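Local atomic coordinates of protein (sliding clamp) (Enterobacteria phage RB69, PDB entry 1B77), a protein that probably encircles DNA as a three-subunit ring and tethers the phage DNA polymerase to it, making replication processive. Residues K2-T7 against I44-D49; I10-A15 against D56-L61. All blocks are in the same frame, centred on the assembly; numbering follows the deposited sequence.

Interaction 1: K2-T7 against I44-D49; sequences KLSKDT and ISDEID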
loop_
_atom_site.group_PDB
_atom_site.type_symbol
_atom_site.label_atom_id
_atom_site.label_comp_id
_atom_site.label_asym_id
_atom_site.label_seq_id
_atom_site.Cartn_x
_atom_site.Cartn_y
_atom_site.Cartn_z
ATOM N N LYS A 2 -25.884 -14.143 -14.241
ATOM C CA LYS A 2 -25.109 -12.919 -14.164
ATOM C C LYS A 2 -24.972 -12.485 -12.714
ATOM O O LYS A 2 -25.877 -12.685 -11.911
ATOM C CB LYS A 2 -25.776 -11.806 -14.976
ATOM C CG LYS A 2 -25.813 -12.066 -16.474
ATOM C CD LYS A 2 -26.361 -10.861 -17.228
ATOM C CE LYS A 2 -26.336 -11.067 -18.742
ATOM N NZ LYS A 2 -27.269 -12.134 -19.212
ATOM N N LEU A 3 -23.827 -11.907 -12.375
ATOM C CA LEU A 3 -23.598 -11.430 -11.023
ATOM C C LEU A 3 -23.405 -9.921 -11.034
ATOM O O LEU A 3 -22.471 -9.412 -11.650
ATOM C CB LEU A 3 -22.368 -12.102 -10.414
ATOM C CG LEU A 3 -22.506 -13.603 -10.160
ATOM C CD1 LEU A 3 -21.196 -14.158 -9.635
ATOM C CD2 LEU A 3 -23.634 -13.848 -9.166
ATOM N N SER A 4 -24.302 -9.211 -10.360
ATOM C CA SER A 4 -24.223 -7.758 -10.276
ATOM C C SER A 4 -23.188 -7.382 -9.219
ATOM O O SER A 4 -22.769 -8.226 -8.422
ATOM C CB SER A 4 -25.586 -7.175 -9.894
ATOM O OG SER A 4 -26.006 -7.666 -8.634
ATOM N N LYS A 5 -22.783 -6.115 -9.213
ATOM C CA LYS A 5 -21.791 -5.630 -8.261
ATOM C C LYS A 5 -22.249 -5.727 -6.807
ATOM O O LYS A 5 -21.430 -5.917 -5.907
ATOM C CB LYS A 5 -21.399 -4.186 -8.598
ATOM C CG LYS A 5 -20.487 -4.062 -9.822
ATOM C CD LYS A 5 -19.059 -3.697 -9.421
ATOM C CE LYS A 5 -18.120 -3.714 -10.626
ATOM N NZ LYS A 5 -16.738 -3.254 -10.274
ATOM N N ASP A 6 -23.551 -5.587 -6.574
ATOM C CA ASP A 6 -24.085 -5.693 -5.217
ATOM C C ASP A 6 -23.916 -7.126 -4.720
ATOM O O ASP A 6 -23.475 -7.365 -3.591
ATOM C CB ASP A 6 -25.566 -5.327 -5.186
ATOM C CG ASP A 6 -25.800 -3.850 -5.362
ATOM O OD1 ASP A 6 -25.276 -3.063 -4.535
ATOM O OD2 ASP A 6 -26.510 -3.482 -6.324
ATOM N N THR A 7 -24.291 -8.076 -5.571
ATOM C CA THR A 7 -24.161 -9.482 -5.237
ATOM C C THR A 7 -22.684 -9.793 -5.020
ATOM O O THR A 7 -22.317 -10.414 -4.030
ATOM C CB THR A 7 -24.711 -10.363 -6.367
ATOM O OG1 THR A 7 -26.125 -10.156 -6.468
ATOM C CG2 THR A 7 -24.421 -11.851 -6.089
ATOM N N ILE A 44 -30.441 -12.375 -2.844
ATOM C CA ILE A 44 -29.823 -11.546 -3.872
ATOM C C ILE A 44 -30.785 -11.277 -5.024
ATOM O O ILE A 44 -31.813 -11.945 -5.152
ATOM C CB ILE A 44 -28.532 -12.212 -4.421
ATOM C CG1 ILE A 44 -28.828 -13.643 -4.873
ATOM C CG2 ILE A 44 -27.454 -12.205 -3.350
ATOM C CD1 ILE A 44 -27.624 -14.385 -5.451
ATOM N N SER A 45 -30.450 -10.304 -5.865
ATOM C CA SER A 45 -31.310 -9.952 -6.990
ATOM C C SER A 45 -30.986 -10.743 -8.253
ATOM O O SER A 45 -31.713 -10.662 -9.246
ATOM C CB SER A 45 -31.212 -8.451 -7.280
ATOM O OG SER A 45 -29.871 -8.079 -7.553
ATOM N N ASP A 46 -29.894 -11.502 -8.213
ATOM C CA ASP A 46 -29.481 -12.313 -9.352
ATOM C C ASP A 46 -29.970 -13.741 -9.176
ATOM O O ASP A 46 -30.103 -14.231 -8.051
ATOM C CB ASP A 46 -27.957 -12.308 -9.484
ATOM C CG ASP A 46 -27.405 -10.926 -9.759
ATOM O OD1 ASP A 46 -27.840 -10.314 -10.754
ATOM O OD2 ASP A 46 -26.542 -10.453 -8.990
ATOM N N GLU A 47 -30.229 -14.418 -10.288
ATOM C CA GLU A 47 -30.701 -15.789 -10.225
ATOM C C GLU A 47 -29.585 -16.768 -10.560
ATOM O O GLU A 47 -29.049 -16.736 -11.663
ATOM C CB GLU A 47 -31.857 -16.001 -11.200
ATOM C CG GLU A 47 -32.407 -17.418 -11.159
ATOM C CD GLU A 47 -33.176 -17.707 -9.890
ATOM O OE1 GLU A 47 -32.933 -17.018 -8.870
ATOM O OE2 GLU A 47 -34.021 -18.639 -9.881
ATOM N N ILE A 48 -29.224 -17.627 -9.612
ATOM C CA ILE A 48 -28.187 -18.622 -9.861
ATOM C C ILE A 48 -28.862 -19.753 -10.641
ATOM O O ILE A 48 -29.823 -20.354 -10.152
ATOM C CB ILE A 48 -27.623 -19.169 -8.546
ATOM C CG1 ILE A 48 -26.965 -18.031 -7.762
ATOM C CG2 ILE A 48 -26.652 -20.295 -8.827
ATOM C CD1 ILE A 48 -26.446 -18.433 -6.398
ATOM N N ASP A 49 -28.364 -20.041 -11.844
ATOM C CA ASP A 49 -28.976 -21.066 -12.688
ATOM C C ASP A 49 -28.247 -22.390 -12.859
ATOM O O ASP A 49 -28.557 -23.162 -13.761
ATOM C CB ASP A 49 -29.320 -20.479 -14.061
ATOM C CG ASP A 49 -28.112 -19.901 -14.779
ATOM O OD1 ASP A 49 -26.966 -20.212 -14.384
ATOM O OD2 ASP A 49 -28.320 -19.143 -15.755
HETATM O O HOH W 1 -28.555 -14.509 -13.256
HETATM O O HOH W 2 -28.057 -8.875 -5.059
#
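A single carboxylate oxygen, Asp46 OD2, gathers three donors from the start of helix 5-15, two of them from Ser4. The backbone N of Ser4 gives a nearly straight bond of 2.9 Å to Asp46 OD2, arriving from above the carboxylate plane, 41° out of it. The Ser4 hydroxyl reaches the same oxygen on its syn side, with OG 2.9 Å from Asp46 OD2. On the anti side comes the shortest of the three, Thr7 OG1 to Asp46 OD2 at 2.6 Å. With OG1 beside its own backbone N (chi1 -66°), Thr7 turns the hydroxyl to the acid, while its methyl CG2 meets Ile44 CG2 at 4.1 Å.

One step further out, two waters extend the join. One accepts from Ser45 N and donates to Thr7 OG1, so this hydroxyl gives to the acid and receives from the water. The other water accepts from Lys2 N and donates to Glu47 O. The Lys2 ammonium turns elsewhere, to a salt bridge with Glu72. Asp46 itself sits where the chain turns a corner between strands 38-44 and 47-48, and backbone bonds of Ile44 to Lys27 and of Ile48 to Gly26 brace both sides of that bend.

Ser4 holds the N-cap position and Thr7 lies in the first turn, placing the acid at the helix's N-terminal end. Lys2 O sits 3.3 Å from Asp46 OD1 without a bond; through OD2, however, three donors and the helix dipole would probably favour the ionised carboxylate and fix its rotation, tying the N-terminal segment to the strand corner.

Interaction 2: I10-A15 against D56-L61; sequences ILKNFA and DLNSFL
Across the antiparallel helix pair of a DNA-clamp domain, the amide of Asn58 meets the ammonium of Lys12 through its oxygen end: Lys12 NZ lies 3.4 Å from Asn58 OD1, a weak hydrogen bond, and is tilted well out of the amide plane. The aliphatic part of Lys12 approaches that same end of the amide, with Lys12 CG 3.7 Å from Asn58 OD1. A bend at the last torsion (chi4 66°) turns the amine toward the amide. Outside the pair, the ring of Phe60 meets that of Trp92 edge-to-face.

In this family such helices line the central hole of the ring. The segment axes come within 9.2 Å at 153° between their directions. The backbones come closest near Ala15, its CA 5.7 Å from Asn58 CA, and Ala15 CB rests 3.9 Å from Leu57 CD2. At the other end, Leu11 and Leu61 cross at about a right angle, with Leu11 CB 3.7 Å from Leu61 CD1. That methyl also presses on the peptide between Leu11 and Lys12. Beneath the pair, Leu11 reaches Ile29 and Leu57 reaches Ile21, joining the helices to the strands of the domain.

Asp56 caps the second helix, its OD1 accepting from Ser59 N. Between the helices, Leu57 CD2 sits 3.4 Å from Leu11 O, a carbonyl already bonded to Ala15 N within its own helix.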
loop_
_atom_site.group_PDB
_atom_site.type_symbol
_atom_site.label_atom_id
_atom_site.label_comp_id
_atom_site.label_asym_id
_atom_site.label_seq_id
_atom_site.Cartn_x
_atom_site.Cartn_y
_atom_site.Cartn_z
ATOM N N ILE A 10 -21.351 -8.724 -1.714
ATOM C CA ILE A 10 -21.730 -9.562 -0.588
ATOM C C ILE A 10 -20.951 -10.868 -0.632
ATOM O O ILE A 10 -20.567 -11.403 0.414
ATOM C CB ILE A 10 -23.244 -9.848 -0.570
ATOM C CG1 ILE A 10 -24.009 -8.528 -0.403
ATOM C CG2 ILE A 10 -23.574 -10.780 0.594
ATOM C CD1 ILE A 10 -25.545 -8.644 -0.482
ATOM N N LEU A 11 -20.706 -11.377 -1.836
ATOM C CA LEU A 11 -19.943 -12.612 -1.980
ATOM C C LEU A 11 -18.512 -12.418 -1.489
ATOM O O LEU A 11 -17.873 -13.357 -1.009
ATOM C CB LEU A 11 -19.933 -13.071 -3.443
ATOM C CG LEU A 11 -21.201 -13.808 -3.865
ATOM C CD1 LEU A 11 -21.207 -14.038 -5.366
ATOM C CD2 LEU A 11 -21.277 -15.136 -3.089
ATOM N N LYS A 12 -18.013 -11.194 -1.616
ATOM C CA LYS A 12 -16.666 -10.881 -1.172
ATOM C C LYS A 12 -16.619 -10.914 0.363
ATOM O O LYS A 12 -15.613 -11.319 0.943
ATOM C CB LYS A 12 -16.228 -9.511 -1.701
ATOM C CG LYS A 12 -14.714 -9.379 -1.857
ATOM C CD LYS A 12 -14.288 -8.035 -2.448
ATOM C CE LYS A 12 -12.759 -7.985 -2.665
ATOM N NZ LYS A 12 -12.261 -8.960 -3.711
ATOM N N ASN A 13 -17.703 -10.504 1.022
ATOM C CA ASN A 13 -17.739 -10.553 2.486
ATOM C C ASN A 13 -17.770 -12.022 2.913
ATOM O O ASN A 13 -17.127 -12.404 3.886
ATOM C CB ASN A 13 -18.972 -9.818 3.030
ATOM C CG ASN A 13 -19.174 -10.030 4.535
ATOM O OD1 ASN A 13 -20.092 -10.739 4.953
ATOM N ND2 ASN A 13 -18.319 -9.415 5.348
ATOM N N PHE A 14 -18.508 -12.841 2.167
ATOM C CA PHE A 14 -18.605 -14.276 2.447
ATOM C C PHE A 14 -17.239 -14.975 2.318
ATOM O O PHE A 14 -16.887 -15.819 3.147
ATOM C CB PHE A 14 -19.624 -14.934 1.497
ATOM C CG PHE A 14 -21.074 -14.732 1.895
ATOM C CD1 PHE A 14 -21.486 -13.585 2.569
ATOM C CD2 PHE A 14 -22.035 -15.691 1.561
ATOM C CE1 PHE A 14 -22.839 -13.394 2.902
ATOM C CE2 PHE A 14 -23.383 -15.510 1.888
ATOM C CZ PHE A 14 -23.786 -14.358 2.563
ATOM N N ALA A 15 -16.466 -14.619 1.292
ATOM C CA ALA A 15 -15.151 -15.227 1.084
ATOM C C ALA A 15 -14.214 -14.987 2.266
ATOM O O ALA A 15 -13.255 -15.735 2.465
ATOM C CB ALA A 15 -14.510 -14.694 -0.194
ATOM N N ASP A 56 -11.837 -21.197 -4.505
ATOM C CA ASP A 56 -11.262 -19.884 -4.211
ATOM C C ASP A 56 -12.196 -18.781 -4.693
ATOM O O ASP A 56 -11.959 -18.154 -5.726
ATOM C CB ASP A 56 -9.904 -19.737 -4.906
ATOM C CG ASP A 56 -9.118 -18.525 -4.415
ATOM O OD1 ASP A 56 -9.720 -17.582 -3.845
ATOM O OD2 ASP A 56 -7.884 -18.518 -4.617
ATOM N N LEU A 57 -13.254 -18.550 -3.925
ATOM C CA LEU A 57 -14.259 -17.551 -4.250
ATOM C C LEU A 57 -13.695 -16.154 -4.466
ATOM O O LEU A 57 -14.097 -15.456 -5.396
ATOM C CB LEU A 57 -15.312 -17.503 -3.140
ATOM C CG LEU A 57 -16.394 -16.432 -3.264
ATOM C CD1 LEU A 57 -17.083 -16.560 -4.610
ATOM C CD2 LEU A 57 -17.392 -16.579 -2.118
ATOM N N ASN A 58 -12.759 -15.741 -3.623
ATOM C CA ASN A 58 -12.213 -14.402 -3.769
ATOM C C ASN A 58 -11.533 -14.142 -5.103
ATOM O O ASN A 58 -11.759 -13.094 -5.714
ATOM C CB ASN A 58 -11.234 -14.076 -2.653
ATOM C CG ASN A 58 -11.074 -12.587 -2.468
ATOM O OD1 ASN A 58 -12.038 -11.898 -2.103
ATOM N ND2 ASN A 58 -9.871 -12.071 -2.736
ATOM N N SER A 59 -10.700 -15.085 -5.552
ATOM C CA SER A 59 -9.995 -14.927 -6.828
ATOM C C SER A 59 -10.978 -14.978 -7.994
ATOM O O SER A 59 -10.764 -14.344 -9.027
ATOM C CB SER A 59 -8.924 -16.011 -6.997
ATOM O OG SER A 59 -7.946 -15.921 -5.975
ATOM N N PHE A 60 -12.046 -15.749 -7.830
ATOM C CA PHE A 60 -13.085 -15.849 -8.851
ATOM C C PHE A 60 -13.720 -14.466 -9.005
ATOM O O PHE A 60 -13.802 -13.927 -10.110
ATOM C CB PHE A 60 -14.150 -16.858 -8.413
ATOM C CG PHE A 60 -15.363 -16.894 -9.306
ATOM C CD1 PHE A 60 -15.288 -17.419 -10.588
ATOM C CD2 PHE A 60 -16.586 -16.415 -8.853
ATOM C CE1 PHE A 60 -16.414 -17.470 -11.411
ATOM C CE2 PHE A 60 -17.716 -16.459 -9.665
ATOM C CZ PHE A 60 -17.629 -16.990 -10.946
ATOM N N LEU A 61 -14.168 -13.894 -7.888
ATOM C CA LEU A 61 -14.784 -12.569 -7.902
ATOM C C LEU A 61 -13.859 -11.520 -8.526
ATOM O O LEU A 61 -14.304 -10.700 -9.331
ATOM C CB LEU A 61 -15.165 -12.146 -6.481
ATOM C CG LEU A 61 -16.187 -13.073 -5.809
ATOM C CD1 LEU A 61 -16.368 -12.673 -4.345
ATOM C CD2 LEU A 61 -17.511 -13.005 -6.572
#

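Overall arrangement
Interaction 1 and interaction 2 use successive parts of the N-terminal segment and helix 5-15: the N-terminal end is tied to the strand corner by polar bonds, the later turns pack on helix 57-64 mainly through leucines. Their centres lie about 13 Å apart, and they touch through Leu3, whose CD1 is 4.2 Å from Phe60 CE2 and 4.3 Å from Leu11 CD1. The four segments alternate along the chain, so the N-terminal region is held twice by what follows it. Interaction 1 lies at the surface, its centre about 18 Å from that of the chain. Interaction 2 is more central, its centre about 13 Å from the centre of the chain, and builds the helical layer that probably faces DNA.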